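Local atomic coordinates of GCN5-related N-acetyltransferase (Exiguobacterium sibiricum 255-15, PDB entry 3GY9), a protein that binds coenzyme A and probably transfers an acyl group from acyl-coenzyme A to an acceptor, as GNAT-family acetyltransferases do. Residues Ser71-Thr76 with Arg111-Ser116. Sequence-based numbering, arbitrary orientation.
Sequences SGQART and RLVLYS
T76 and R111 form a parallel bridge where strands 76-84 and 111-114 begin side by side, their CA atoms 4.8 Å apart. The backbone N of R111 reaches the O of R75 at 3.3 Å in a weak, bent hydrogen bond (133° at the hydrogen). The CA of T76 also directs its hydrogen at the O of R111, a CH-O contact of 3.3 Å. R111 and V113 are both backbone hydrogen-bonded to G77, which continues the pairing. Residues 71-75 belong to the loop that turns from strand 61-69 into 76-84. The bridge opens the parallel pairing of strand 76-84, the second arm of this hairpin, with strand 111-114 in the GNAT fold, away from the coenzyme A pocket.

The side chains of T76 and R111 project from the same face of the sheet, OG1 of T76 lying 3.9 Å from CB of R111. With CG2 anti to the backbone N, T76 sets this methyl against V113, 3.8 Å from its CG1. The two side chains meet nearly at right angles. OG1 of T76 turns back to the O of A74 (2.9 Å) and approaches from above the carbonyl plane. One water ties three side chains together. It donates to OE1 of Q73 (2.7 Å) and to OG1 of T76 (2.8 Å), and it accepts from NH1 of R111. NE of R111 forms a salt bridge with D141. NH1 of R75 forms a salt bridge with D110.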
loop_
_atom_site.group_PDB
_atom_site.type_symbol
_atom_site.label_atom_id
_atom_site.label_comp_id
_atom_site.label_asym_id
_atom_site.label_seq_id
_atom_site.Cartn_x
_atom_site.Cartn_y
_atom_site.Cartn_z
ATOM N N SER A 71 12.291 -8.369 2.422
ATOM C CA SER A 71 13.413 -9.269 2.220
ATOM C C SER A 71 14.557 -8.890 3.140
ATOM O O SER A 71 14.811 -7.706 3.380
ATOM C CB SER A 71 13.883 -9.217 0.770
ATOM O OG SER A 71 14.264 -7.902 0.415
ATOM N N GLY A 72 15.219 -9.908 3.673
ATOM C CA GLY A 72 16.444 -9.705 4.439
ATOM C C GLY A 72 16.272 -9.171 5.853
ATOM O O GLY A 72 17.257 -9.047 6.585
ATOM N N GLN A 73 15.039 -8.845 6.236
ATOM C CA GLN A 73 14.719 -8.439 7.604
ATOM C C GLN A 73 13.722 -9.438 8.172
ATOM O O GLN A 73 12.843 -9.932 7.473
ATOM C CB GLN A 73 14.147 -7.025 7.636
ATOM C CG GLN A 73 15.158 -5.948 7.265
ATOM C CD GLN A 73 14.536 -4.562 7.132
ATOM O OE1 GLN A 73 13.721 -4.151 7.962
ATOM N NE2 GLN A 73 14.924 -3.830 6.089
ATOM N N ALA A 74 13.881 -9.760 9.447
ATOM C CA ALA A 74 13.022 -10.748 10.085
ATOM C C ALA A 74 11.814 -10.057 10.732
ATOM O O ALA A 74 11.944 -8.922 11.205
ATOM C CB ALA A 74 13.805 -11.506 11.115
ATOM N N ARG A 75 10.648 -10.726 10.704
ATOM C CA ARG A 75 9.409 -10.242 11.337
ATOM C C ARG A 75 8.995 -8.836 10.865
ATOM O O ARG A 75 8.298 -8.097 11.584
ATOM C CB ARG A 75 9.543 -10.293 12.864
ATOM C CG ARG A 75 9.707 -11.733 13.435
ATOM C CD ARG A 75 9.951 -11.728 14.938
ATOM N NE ARG A 75 11.120 -10.937 15.278
ATOM C CZ ARG A 75 11.132 -9.866 16.062
ATOM N NH1 ARG A 75 10.018 -9.391 16.603
ATOM N NH2 ARG A 75 12.280 -9.242 16.288
ATOM N N THR A 76 9.403 -8.497 9.644
ATOM C CA THR A 76 9.188 -7.175 9.076
ATOM C C THR A 76 8.438 -7.283 7.763
ATOM O O THR A 76 8.791 -8.076 6.887
ATOM C CB THR A 76 10.536 -6.447 8.842
ATOM O OG1 THR A 76 11.217 -6.287 10.107
ATOM C CG2 THR A 76 10.334 -5.077 8.206
ATOM N N ARG A 111 6.962 -5.266 12.646
ATOM C CA ARG A 111 7.409 -3.979 12.151
ATOM C C ARG A 111 6.977 -3.837 10.712
ATOM O O ARG A 111 7.003 -4.821 9.981
ATOM C CB ARG A 111 8.929 -3.904 12.214
ATOM C CG ARG A 111 9.510 -2.596 11.708
ATOM C CD ARG A 111 11.019 -2.514 11.963
ATOM N NE ARG A 111 11.322 -2.300 13.374
ATOM C CZ ARG A 111 12.014 -3.136 14.153
ATOM N NH1 ARG A 111 12.529 -4.268 13.677
ATOM N NH2 ARG A 111 12.219 -2.817 15.430
ATOM N N LEU A 112 6.555 -2.641 10.305
ATOM C CA LEU A 112 6.263 -2.351 8.893
ATOM C C LEU A 112 7.138 -1.226 8.398
ATOM O O LEU A 112 7.360 -0.247 9.111
ATOM C CB LEU A 112 4.805 -1.954 8.683
ATOM C CG LEU A 112 3.785 -3.016 9.090
ATOM C CD1 LEU A 112 2.386 -2.466 8.915
ATOM C CD2 LEU A 112 3.947 -4.315 8.290
ATOM N N VAL A 113 7.646 -1.398 7.178
ATOM C CA VAL A 113 8.522 -0.420 6.563
ATOM C C VAL A 113 8.044 -0.097 5.164
ATOM O O VAL A 113 7.301 -0.854 4.568
ATOM C CB VAL A 113 9.979 -0.910 6.511
ATOM C CG1 VAL A 113 10.453 -1.275 7.921
ATOM C CG2 VAL A 113 10.167 -2.081 5.557
ATOM N N LEU A 114 8.500 1.032 4.641
ATOM C CA LEU A 114 8.142 1.435 3.274
ATOM C C LEU A 114 9.151 2.456 2.768
ATOM O O LEU A 114 9.905 3.049 3.545
ATOM C CB LEU A 114 6.712 1.984 3.198
ATOM C CG LEU A 114 6.415 3.236 4.037
ATOM C CD1 LEU A 114 6.648 4.524 3.251
ATOM C CD2 LEU A 114 4.989 3.196 4.581
ATOM N N TYR A 115 9.120 2.646 1.449
ATOM C CA TYR A 115 9.939 3.655 0.787
ATOM C C TYR A 115 9.029 4.629 0.065
ATOM O O TYR A 115 8.382 4.260 -0.908
ATOM C CB TYR A 115 10.900 2.992 -0.189
ATOM C CG TYR A 115 11.887 3.962 -0.794
ATOM C CD1 TYR A 115 11.566 4.686 -1.926
ATOM C CD2 TYR A 115 13.129 4.152 -0.218
ATOM C CE1 TYR A 115 12.464 5.582 -2.479
ATOM C CE2 TYR A 115 14.044 5.045 -0.769
ATOM C CZ TYR A 115 13.693 5.757 -1.898
ATOM O OH TYR A 115 14.592 6.639 -2.451
ATOM N N SER A 116 8.974 5.873 0.546
ATOM C CA SER A 116 8.215 6.925 -0.121
ATOM C C SER A 116 9.011 8.210 -0.118
ATOM O O SER A 116 9.256 8.781 0.942
ATOM C CB SER A 116 6.891 7.167 0.585
ATOM O OG SER A 116 6.149 8.168 -0.106
HETATM O O HOH W 1 13.444 -4.689 10.614
#